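Local structure of chemotaxis signal transduction protein (Thermoanaerobacter tengcongensis, 2QDL) at residues V117-T122 and M135-K140; N109-P114 and G127-D132; V15-A20 and I64-R69. The protein probably acts as the scaffold that couples chemoreceptors to the histidine kinase CheA in bacterial chemotaxis signalling, as CheW proteins do. All blocks are in the same frame, centred on the assembly; numbering follows the deposited sequence.

Contact 1: V117-T122 and M135-K140; sequences VTTIDT and MIIIIK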
loop_
_atom_site.group_PDB
_atom_site.type_symbol
_atom_site.label_atom_id
_atom_site.label_comp_id
_atom_site.label_asym_id
_atom_site.label_seq_id
_atom_site.Cartn_x
_atom_site.Cartn_y
_atom_site.Cartn_z
ATOM N N VAL A 117 7.201 17.679 5.625
ATOM C CA VAL A 117 8.241 16.672 5.510
ATOM C C VAL A 117 8.073 15.630 6.623
ATOM O O VAL A 117 8.103 15.965 7.819
ATOM C CB VAL A 117 9.689 17.290 5.524
ATOM C CG1 VAL A 117 10.722 16.238 5.185
ATOM C CG2 VAL A 117 9.801 18.438 4.526
ATOM N N THR A 118 7.891 14.369 6.244
ATOM C CA THR A 118 7.606 13.326 7.244
ATOM C C THR A 118 8.403 12.051 6.959
ATOM O O THR A 118 9.427 12.104 6.274
ATOM C CB THR A 118 6.046 13.071 7.407
ATOM O OG1 THR A 118 5.825 12.066 8.409
ATOM C CG2 THR A 118 5.378 12.650 6.097
ATOM N N THR A 119 7.956 10.912 7.489
ATOM C CA THR A 119 8.656 9.637 7.298
ATOM C C THR A 119 8.958 9.324 5.824
ATOM O O THR A 119 10.063 8.913 5.484
ATOM C CB THR A 119 7.835 8.477 7.906
ATOM O OG1 THR A 119 7.448 8.836 9.229
ATOM C CG2 THR A 119 8.659 7.242 7.970
ATOM N N ILE A 120 7.959 9.494 4.955
ATOM C CA ILE A 120 8.121 9.270 3.513
ATOM C C ILE A 120 7.613 10.509 2.800
ATOM O O ILE A 120 6.911 11.313 3.407
ATOM C CB ILE A 120 7.438 7.954 3.028
ATOM C CG1 ILE A 120 5.914 8.043 3.160
ATOM C CG2 ILE A 120 8.014 6.741 3.811
ATOM C CD1 ILE A 120 5.109 6.964 2.459
ATOM N N ASP A 121 7.999 10.687 1.532
ATOM C CA ASP A 121 7.472 11.774 0.686
ATOM C C ASP A 121 5.968 11.904 0.887
ATOM O O ASP A 121 5.244 10.928 0.730
ATOM C CB ASP A 121 7.766 11.460 -0.781
ATOM C CG ASP A 121 7.747 12.688 -1.677
ATOM O OD1 ASP A 121 6.804 13.486 -1.605
ATOM O OD2 ASP A 121 8.654 12.826 -2.513
ATOM N N THR A 122 5.502 13.105 1.207
ATOM C CA THR A 122 4.073 13.365 1.317
ATOM C C THR A 122 3.270 13.032 0.039
ATOM O O THR A 122 2.079 12.833 0.114
ATOM C CB THR A 122 3.804 14.821 1.725
ATOM O OG1 THR A 122 4.365 15.696 0.727
ATOM C CG2 THR A 122 4.420 15.102 3.097
ATOM N N MET A 135 2.503 5.367 15.220
ATOM C CA MET A 135 2.112 6.219 14.096
ATOM C C MET A 135 1.817 5.308 12.915
ATOM O O MET A 135 2.601 4.389 12.605
ATOM C CB MET A 135 3.220 7.219 13.752
ATOM C CG MET A 135 3.113 7.821 12.345
ATOM S SD MET A 135 4.396 9.014 11.912
ATOM C CE MET A 135 3.932 10.455 12.922
ATOM N N ILE A 136 0.666 5.512 12.286
ATOM C CA ILE A 136 0.376 4.781 11.070
ATOM C C ILE A 136 0.124 5.755 9.935
ATOM O O ILE A 136 -0.872 6.452 9.924
ATOM C CB ILE A 136 -0.814 3.827 11.198
ATOM C CG1 ILE A 136 -0.739 3.033 12.501
ATOM C CG2 ILE A 136 -0.862 2.884 9.971
ATOM C CD1 ILE A 136 -1.889 2.085 12.683
ATOM N N ILE A 137 1.022 5.743 8.962
ATOM C CA ILE A 137 0.853 6.489 7.736
ATOM C C ILE A 137 -0.053 5.721 6.823
ATOM O O ILE A 137 0.207 4.566 6.510
ATOM C CB ILE A 137 2.205 6.771 7.028
ATOM C CG1 ILE A 137 2.926 7.893 7.775
ATOM C CG2 ILE A 137 1.989 7.129 5.553
ATOM C CD1 ILE A 137 4.356 7.964 7.519
ATOM N N ILE A 138 -1.138 6.378 6.424
ATOM C CA ILE A 138 -2.039 5.857 5.450
ATOM C C ILE A 138 -1.469 6.264 4.098
ATOM O O ILE A 138 -1.292 7.473 3.797
ATOM C CB ILE A 138 -3.499 6.377 5.657
ATOM C CG1 ILE A 138 -4.013 5.949 7.035
ATOM C CG2 ILE A 138 -4.393 5.825 4.550
ATOM C CD1 ILE A 138 -5.358 6.487 7.342
ATOM N N ILE A 139 -1.174 5.261 3.290
ATOM C CA ILE A 139 -0.528 5.476 2.003
ATOM C C ILE A 139 -1.516 5.985 0.957
ATOM O O ILE A 139 -2.662 5.533 0.902
ATOM C CB ILE A 139 0.162 4.171 1.515
ATOM C CG1 ILE A 139 1.412 3.894 2.376
ATOM C CG2 ILE A 139 0.430 4.198 -0.052
ATOM C CD1 ILE A 139 1.949 2.468 2.221
ATOM N N LYS A 140 -1.076 6.940 0.152
ATOM C CA LYS A 140 -1.846 7.420 -0.987
ATOM C C LYS A 140 -1.363 6.651 -2.187
ATOM O O LYS A 140 -0.163 6.640 -2.493
ATOM C CB LYS A 140 -1.628 8.936 -1.187
ATOM C CG LYS A 140 -2.239 9.526 -2.439
ATOM C CD LYS A 140 -1.946 11.033 -2.601
ATOM C CE LYS A 140 -2.781 11.878 -1.624
ATOM N NZ LYS A 140 -2.525 13.388 -1.701
#

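Contact 2: N109-P114 and G127-D132; sequences NSIEPP and GIAKTD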
loop_
_atom_site.group_PDB
_atom_site.type_symbol
_atom_site.label_atom_id
_atom_site.label_comp_id
_atom_site.label_asym_id
_atom_site.label_seq_id
_atom_site.Cartn_x
_atom_site.Cartn_y
_atom_site.Cartn_z
ATOM N N ASN A 109 -11.745 11.009 11.601
ATOM C CA ASN A 109 -11.453 12.375 12.067
ATOM C C ASN A 109 -10.267 12.472 13.016
ATOM O O ASN A 109 -9.864 13.564 13.426
ATOM C CB ASN A 109 -12.706 12.975 12.717
ATOM C CG ASN A 109 -13.900 12.993 11.764
ATOM O OD1 ASN A 109 -13.865 13.673 10.726
ATOM N ND2 ASN A 109 -14.974 12.237 12.115
ATOM N N SER A 110 -9.700 11.328 13.354
ATOM C CA SER A 110 -8.449 11.284 14.078
ATOM C C SER A 110 -7.264 11.264 13.079
ATOM O O SER A 110 -6.110 11.368 13.481
ATOM C CB SER A 110 -8.429 10.016 14.938
ATOM O OG SER A 110 -8.081 8.887 14.119
ATOM N N ILE A 111 -7.551 11.121 11.783
ATOM C CA ILE A 111 -6.508 11.105 10.762
ATOM C C ILE A 111 -6.036 12.548 10.472
ATOM O O ILE A 111 -6.821 13.397 10.051
ATOM C CB ILE A 111 -6.941 10.341 9.470
ATOM C CG1 ILE A 111 -7.302 8.898 9.805
ATOM C CG2 ILE A 111 -5.824 10.334 8.424
ATOM C CD1 ILE A 111 -8.024 8.182 8.675
ATOM N N GLU A 112 -4.755 12.805 10.737
ATOM C CA GLU A 112 -4.163 14.127 10.564
ATOM C C GLU A 112 -3.444 14.246 9.225
ATOM O O GLU A 112 -2.853 13.277 8.754
ATOM C CB GLU A 112 -3.155 14.417 11.677
ATOM C CG GLU A 112 -3.762 14.380 13.064
ATOM C CD GLU A 112 -2.741 14.599 14.168
ATOM O OE1 GLU A 112 -1.518 14.721 13.869
ATOM O OE2 GLU A 112 -3.177 14.650 15.350
ATOM N N PRO A 113 -3.473 15.459 8.623
ATOM C CA PRO A 113 -2.732 15.696 7.383
ATOM C C PRO A 113 -1.257 15.562 7.716
ATOM O O PRO A 113 -0.877 15.865 8.842
ATOM C CB PRO A 113 -3.083 17.155 7.041
ATOM C CG PRO A 113 -3.428 17.789 8.400
ATOM C CD PRO A 113 -4.158 16.677 9.106
ATOM N N PRO A 114 -0.418 15.091 6.771
ATOM C CA PRO A 114 0.986 14.987 7.151
ATOM C C PRO A 114 1.640 16.372 7.277
ATOM O O PRO A 114 1.217 17.300 6.594
ATOM C CB PRO A 114 1.608 14.237 5.970
ATOM C CG PRO A 114 0.734 14.613 4.800
ATOM C CD PRO A 114 -0.648 14.697 5.367
ATOM N N GLY A 127 -2.736 10.453 4.932
ATOM C CA GLY A 127 -2.937 11.051 6.228
ATOM C C GLY A 127 -2.182 10.231 7.244
ATOM O O GLY A 127 -1.603 9.194 6.916
ATOM N N ILE A 128 -2.186 10.710 8.480
ATOM C CA ILE A 128 -1.487 10.022 9.548
ATOM C C ILE A 128 -2.486 9.687 10.654
ATOM O O ILE A 128 -3.123 10.570 11.209
ATOM C CB ILE A 128 -0.301 10.867 10.128
ATOM C CG1 ILE A 128 0.500 11.552 8.992
ATOM C CG2 ILE A 128 0.501 10.022 11.149
ATOM C CD1 ILE A 128 1.998 11.446 9.060
ATOM N N ALA A 129 -2.591 8.403 10.937
ATOM C CA ALA A 129 -3.422 7.868 11.991
ATOM C C ALA A 129 -2.525 7.454 13.155
ATOM O O ALA A 129 -1.310 7.295 13.015
ATOM C CB ALA A 129 -4.216 6.674 11.460
ATOM N N LYS A 130 -3.105 7.294 14.330
ATOM C CA LYS A 130 -2.278 6.954 15.495
ATOM C C LYS A 130 -2.884 5.826 16.340
ATOM O O LYS A 130 -3.971 5.974 16.925
ATOM C CB LYS A 130 -1.956 8.215 16.318
ATOM C CG LYS A 130 -1.286 9.371 15.499
ATOM C CD LYS A 130 -0.472 10.298 16.389
ATOM C CE LYS A 130 -1.235 10.607 17.706
ATOM N NZ LYS A 130 -0.385 11.170 18.813
ATOM N N THR A 131 -2.181 4.697 16.385
ATOM C CA THR A 131 -2.736 3.477 16.976
ATOM C C THR A 131 -1.803 2.844 17.989
ATOM O O THR A 131 -0.588 2.811 17.760
ATOM C CB THR A 131 -3.028 2.444 15.881
ATOM O OG1 THR A 131 -4.178 2.880 15.134
ATOM C CG2 THR A 131 -3.264 1.022 16.482
ATOM N N ASP A 132 -2.380 2.290 19.069
ATOM C CA ASP A 132 -1.625 1.938 20.266
ATOM C C ASP A 132 -0.859 3.198 20.652
ATOM O O ASP A 132 -1.453 4.264 20.876
ATOM C CB ASP A 132 -0.643 0.784 19.996
ATOM C CG ASP A 132 -1.199 -0.580 20.380
ATOM O OD1 ASP A 132 -1.756 -0.705 21.500
ATOM O OD2 ASP A 132 -1.052 -1.530 19.567
#

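Contact 3: V15-A20 and I64-R69; sequences VVFSLA and IDLKKR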
loop_
_atom_site.group_PDB
_atom_site.type_symbol
_atom_site.label_atom_id
_atom_site.label_comp_id
_atom_site.label_asym_id
_atom_site.label_seq_id
_atom_site.Cartn_x
_atom_site.Cartn_y
_atom_site.Cartn_z
ATOM N N VAL A 15 -6.305 -1.756 7.177
ATOM C CA VAL A 15 -5.384 -2.898 7.120
ATOM C C VAL A 15 -3.991 -2.357 7.363
ATOM O O VAL A 15 -3.508 -1.464 6.625
ATOM C CB VAL A 15 -5.447 -3.585 5.729
ATOM C CG1 VAL A 15 -4.562 -4.808 5.674
ATOM C CG2 VAL A 15 -6.894 -3.952 5.408
ATOM N N VAL A 16 -3.375 -2.882 8.423
ATOM C CA VAL A 16 -2.069 -2.450 8.887
ATOM C C VAL A 16 -1.049 -3.512 8.494
ATOM O O VAL A 16 -1.241 -4.718 8.723
ATOM C CB VAL A 16 -2.048 -2.172 10.431
ATOM C CG1 VAL A 16 -0.659 -1.706 10.901
ATOM C CG2 VAL A 16 -3.073 -1.119 10.804
ATOM N N PHE A 17 0.021 -3.051 7.865
ATOM C CA PHE A 17 1.077 -3.892 7.407
ATOM C C PHE A 17 2.393 -3.239 7.770
ATOM O O PHE A 17 2.464 -2.041 8.040
ATOM C CB PHE A 17 0.969 -4.152 5.886
ATOM C CG PHE A 17 0.764 -2.896 5.030
ATOM C CD1 PHE A 17 1.852 -2.229 4.471
ATOM C CD2 PHE A 17 -0.512 -2.404 4.789
ATOM C CE1 PHE A 17 1.654 -1.086 3.649
ATOM C CE2 PHE A 17 -0.722 -1.276 3.986
ATOM C CZ PHE A 17 0.350 -0.621 3.415
ATOM N N SER A 18 3.467 -4.015 7.794
ATOM C CA SER A 18 4.710 -3.411 8.196
ATOM C C SER A 18 5.682 -3.389 7.025
ATOM O O SER A 18 5.582 -4.202 6.121
ATOM C CB SER A 18 5.280 -4.109 9.430
ATOM O OG SER A 18 5.486 -5.473 9.177
ATOM N N LEU A 19 6.559 -2.390 7.036
ATOM C CA LEU A 19 7.696 -2.299 6.113
ATOM C C LEU A 19 8.923 -2.036 6.998
ATOM O O LEU A 19 9.007 -0.982 7.614
ATOM C CB LEU A 19 7.524 -1.165 5.093
ATOM C CG LEU A 19 6.353 -1.277 4.098
ATOM C CD1 LEU A 19 6.259 0.010 3.267
ATOM C CD2 LEU A 19 6.514 -2.516 3.219
ATOM N N ALA A 20 9.835 -3.006 7.083
ATOM C CA ALA A 20 10.969 -2.942 8.014
ATOM C C ALA A 20 10.414 -2.633 9.415
ATOM O O ALA A 20 9.493 -3.328 9.886
ATOM C CB ALA A 20 12.035 -1.914 7.570
ATOM N N ILE A 64 5.018 -3.237 -7.112
ATOM C CA ILE A 64 5.978 -2.264 -6.609
ATOM C C ILE A 64 6.509 -2.733 -5.253
ATOM O O ILE A 64 5.763 -3.264 -4.405
ATOM C CB ILE A 64 5.326 -0.839 -6.515
ATOM C CG1 ILE A 64 6.267 0.185 -5.901
ATOM C CG2 ILE A 64 4.111 -0.854 -5.642
ATOM C CD1 ILE A 64 5.884 1.612 -6.279
ATOM N N ASP A 65 7.812 -2.540 -5.077
ATOM C CA ASP A 65 8.456 -2.690 -3.798
ATOM C C ASP A 65 8.401 -1.318 -3.149
ATOM O O ASP A 65 9.078 -0.394 -3.602
ATOM C CB ASP A 65 9.898 -3.240 -3.950
ATOM C CG ASP A 65 10.611 -3.413 -2.581
ATOM O OD1 ASP A 65 10.531 -2.489 -1.737
ATOM O OD2 ASP A 65 11.270 -4.439 -2.361
ATOM N N LEU A 66 7.540 -1.176 -2.129
ATOM C CA LEU A 66 7.326 0.104 -1.413
ATOM C C LEU A 66 8.568 0.631 -0.700
ATOM O O LEU A 66 8.772 1.841 -0.632
ATOM C CB LEU A 66 6.160 -0.003 -0.407
ATOM C CG LEU A 66 4.775 -0.335 -0.975
ATOM C CD1 LEU A 66 3.749 -0.451 0.156
ATOM C CD2 LEU A 66 4.322 0.721 -2.015
ATOM N N LYS A 67 9.391 -0.257 -0.152
ATOM C CA LYS A 67 10.643 0.160 0.505
ATOM C C LYS A 67 11.571 0.854 -0.471
ATOM O O LYS A 67 12.163 1.876 -0.122
ATOM C CB LYS A 67 11.358 -1.016 1.140
ATOM C CG LYS A 67 10.607 -1.665 2.309
ATOM C CD LYS A 67 11.335 -2.930 2.710
ATOM C CE LYS A 67 10.397 -3.875 3.413
ATOM N NZ LYS A 67 10.989 -5.227 3.620
ATOM N N LYS A 68 11.648 0.331 -1.702
ATOM C CA LYS A 68 12.452 0.936 -2.762
ATOM C C LYS A 68 11.815 2.230 -3.274
ATOM O O LYS A 68 12.515 3.218 -3.572
ATOM C CB LYS A 68 12.640 -0.045 -3.913
ATOM C CG LYS A 68 13.315 -1.316 -3.515
ATOM C CD LYS A 68 13.581 -2.206 -4.749
ATOM C CE LYS A 68 14.126 -3.530 -4.307
ATOM N NZ LYS A 68 14.344 -4.385 -5.471
ATOM N N ARG A 69 10.490 2.240 -3.341
ATOM C CA ARG A 69 9.760 3.457 -3.700
ATOM C C ARG A 69 9.913 4.577 -2.653
ATOM O O ARG A 69 10.100 5.749 -3.016
ATOM C CB ARG A 69 8.275 3.128 -3.934
ATOM C CG ARG A 69 7.459 4.254 -4.499
ATOM C CD ARG A 69 8.146 4.827 -5.760
ATOM N NE ARG A 69 7.238 5.483 -6.699
ATOM C CZ ARG A 69 7.607 6.484 -7.493
ATOM N NH1 ARG A 69 8.849 6.933 -7.458
ATOM N NH2 ARG A 69 6.745 7.026 -8.330
#

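Contact 1: V117-T122 and M135-K140
Ile137 drives its CD1 methyl against Thr119, reaching CB of that residue at 3.5 Å, and this is the close spot of the contact, at its solvent border. Thr119 OG1 is almost as near, 3.6 Å from the same Ile137 CD1, so one methyl lies against both the branch carbon and the hydroxyl. The torsion of Ile137 explains the reach: CG1 stands anti to the carbonyl carbon, beside the backbone N (chi1 -76°), and carries CD1 toward the loop. The two side chains meet at a slant rather than end on. On the inner side the touch is wider though buried: Ile120 CD1 approaches Ile137 CG2 at 4.4 Å; Val125 lies against both residues, and Tyr24 and Phe70 also pack on Ile120. Thr118 adds a peripheral touch, its OG1 standing 4.4 Å from Ile137 CD1. No hydrogen bond crosses between 117-122 and 135-140, and their nearest CA atoms, Thr119 CA and Ile137 CA, are 8.4 Å apart, which is side-chain packing and not strand pairing. The geometry is that of a loop laid over one face of a barrel strand: strand 134-139 of the CheW-like domain pairs with 125-131 and with 22-27, while 117-122 belongs to the long connection leading into 125-131. The exposed side rests on a single contact. Met135 and Thr119 run past each other in opposite directions, with Met135 SD 4.1 Å from Thr119 OG1. Met135 CG anti to the backbone N (chi1 161°), with an extended chi2, takes SD out to the threonine.

Contact 2: N109-P114 and G127-D132
Glu112 and Ile128 are joined by two backbone hydrogen bonds, which make them an antiparallel hydrogen-bonded pair. Glu112 N donates to Ile128 O at 2.8 Å with an angle at the hydrogen of 165°. In return Ile128 N gives its hydrogen to Glu112 O at 2.7 Å, a little less straight at 154°. Ile128 O also receives a CA-H...O contact from Ile111 CA at 3.5 Å, which adds to the polar contacts of that oxygen.

Apolar contacts lie to both sides of the bridge. Gly127, with no side chain, lets Ile111 CG2 come to 3.7 Å from its CA. The other branch of Ile111, CG1, meets Ala129 CB at 4.1 Å. Beyond the bridge, Ile128 CG1 rests 3.9 Å from Pro114 CA, and Ile128 CD1 extends along the proline to within 4.2 Å of Pro114 CB. Ile128 CG1 lies anti to the carbonyl carbon (chi1 -42°), which directs CG1 itself to the proline. With CG1 and CD1 gone, as in an alanine here, a gap would probably open beside Pro114, which would lose the packing of that branch, and the fit to Met135 and Ile137, which Ile128 also touches, would probably slacken.

A single bridge of this kind shows the connection after strand 91-106 running briefly as an edge partner of strand 125-131. Gly127 and Ala129 of that strand bond in turn to Ile138 and Ile136 of strand 134-139, in the barrel-like sheet of the CheW fold.

Contact 3: V15-A20 and I64-R69
Leu19 faces the first turn of helix 66-70, and its side chain can be followed outward atom by atom. CB comes first, 4.2 Å from Lys67 CG, where the lysine's aliphatic chain passes at a slant. CG sits anti to the carbonyl carbon (chi1 -64°), and from there the two methyls part. CD1 takes the inner route, packing 3.7 Å from Leu66 CB and slightly farther from Leu66 CD1, the two leucine side chains crossing at about a right angle. CD2 turns instead to the lysine and lies 4.1 Å from Lys67 CE. Leu19 thus spreads over two consecutive helical residues, one branch to each.

Phe17 adds to the same apolar patch: its CE1 is 4.1 Å from Leu66 CD1, the methyl approaching the ring obliquely. Lys67 stays extended beyond CG, which brings CE within 3.8 Å of Ala20 N, while its NZ forms a salt bridge with Asp98 OD1. Asp98 OD2 accepts a hydrogen bond from Ala20 N, so one carboxylate ties the residue just after the strand to the lysine.

The helix start is fixed separately. Asp65 is its N-cap, and its OD1 accepts from Lys68 N at 3.0 Å with an angle at the hydrogen of 158°, the donor lying above the carboxylate plane.

Strand 12-19, paired with 22-27 and 91-106, presents Phe17 and Leu19 to the short helix that directly follows strand 59-65; Ile139 of strand 134-139 touches both Phe17 and Leu66, and Tyr24 of strand 22-27 packs on Phe17 and Leu19.

Overall arrangement
Contact 3 is the buried one, its centre about 7 Å from that of the chain, against about 11 Å for contact 1 and about 16 Å for contact 2, both partly buried. Contacts 1 and 2 draw on the same connection between strands 91-106 and 125-131: contact 1 lays it on 134-139, contact 2 on 125-131, neighbours in one sheet, and Ile138 CD1 meets Ile111 CD1 at 3.4 Å. Strand 134-139 also joins contact 1 to contact 3, with Ile136 CD1 on Val16 CG2, whereas contacts 2 and 3 do not touch. Their chemistry differs: backbone bonds plus apolar packing in contact 2, side-chain packing without cross-segment hydrogen bonds in contacts 1 and 3.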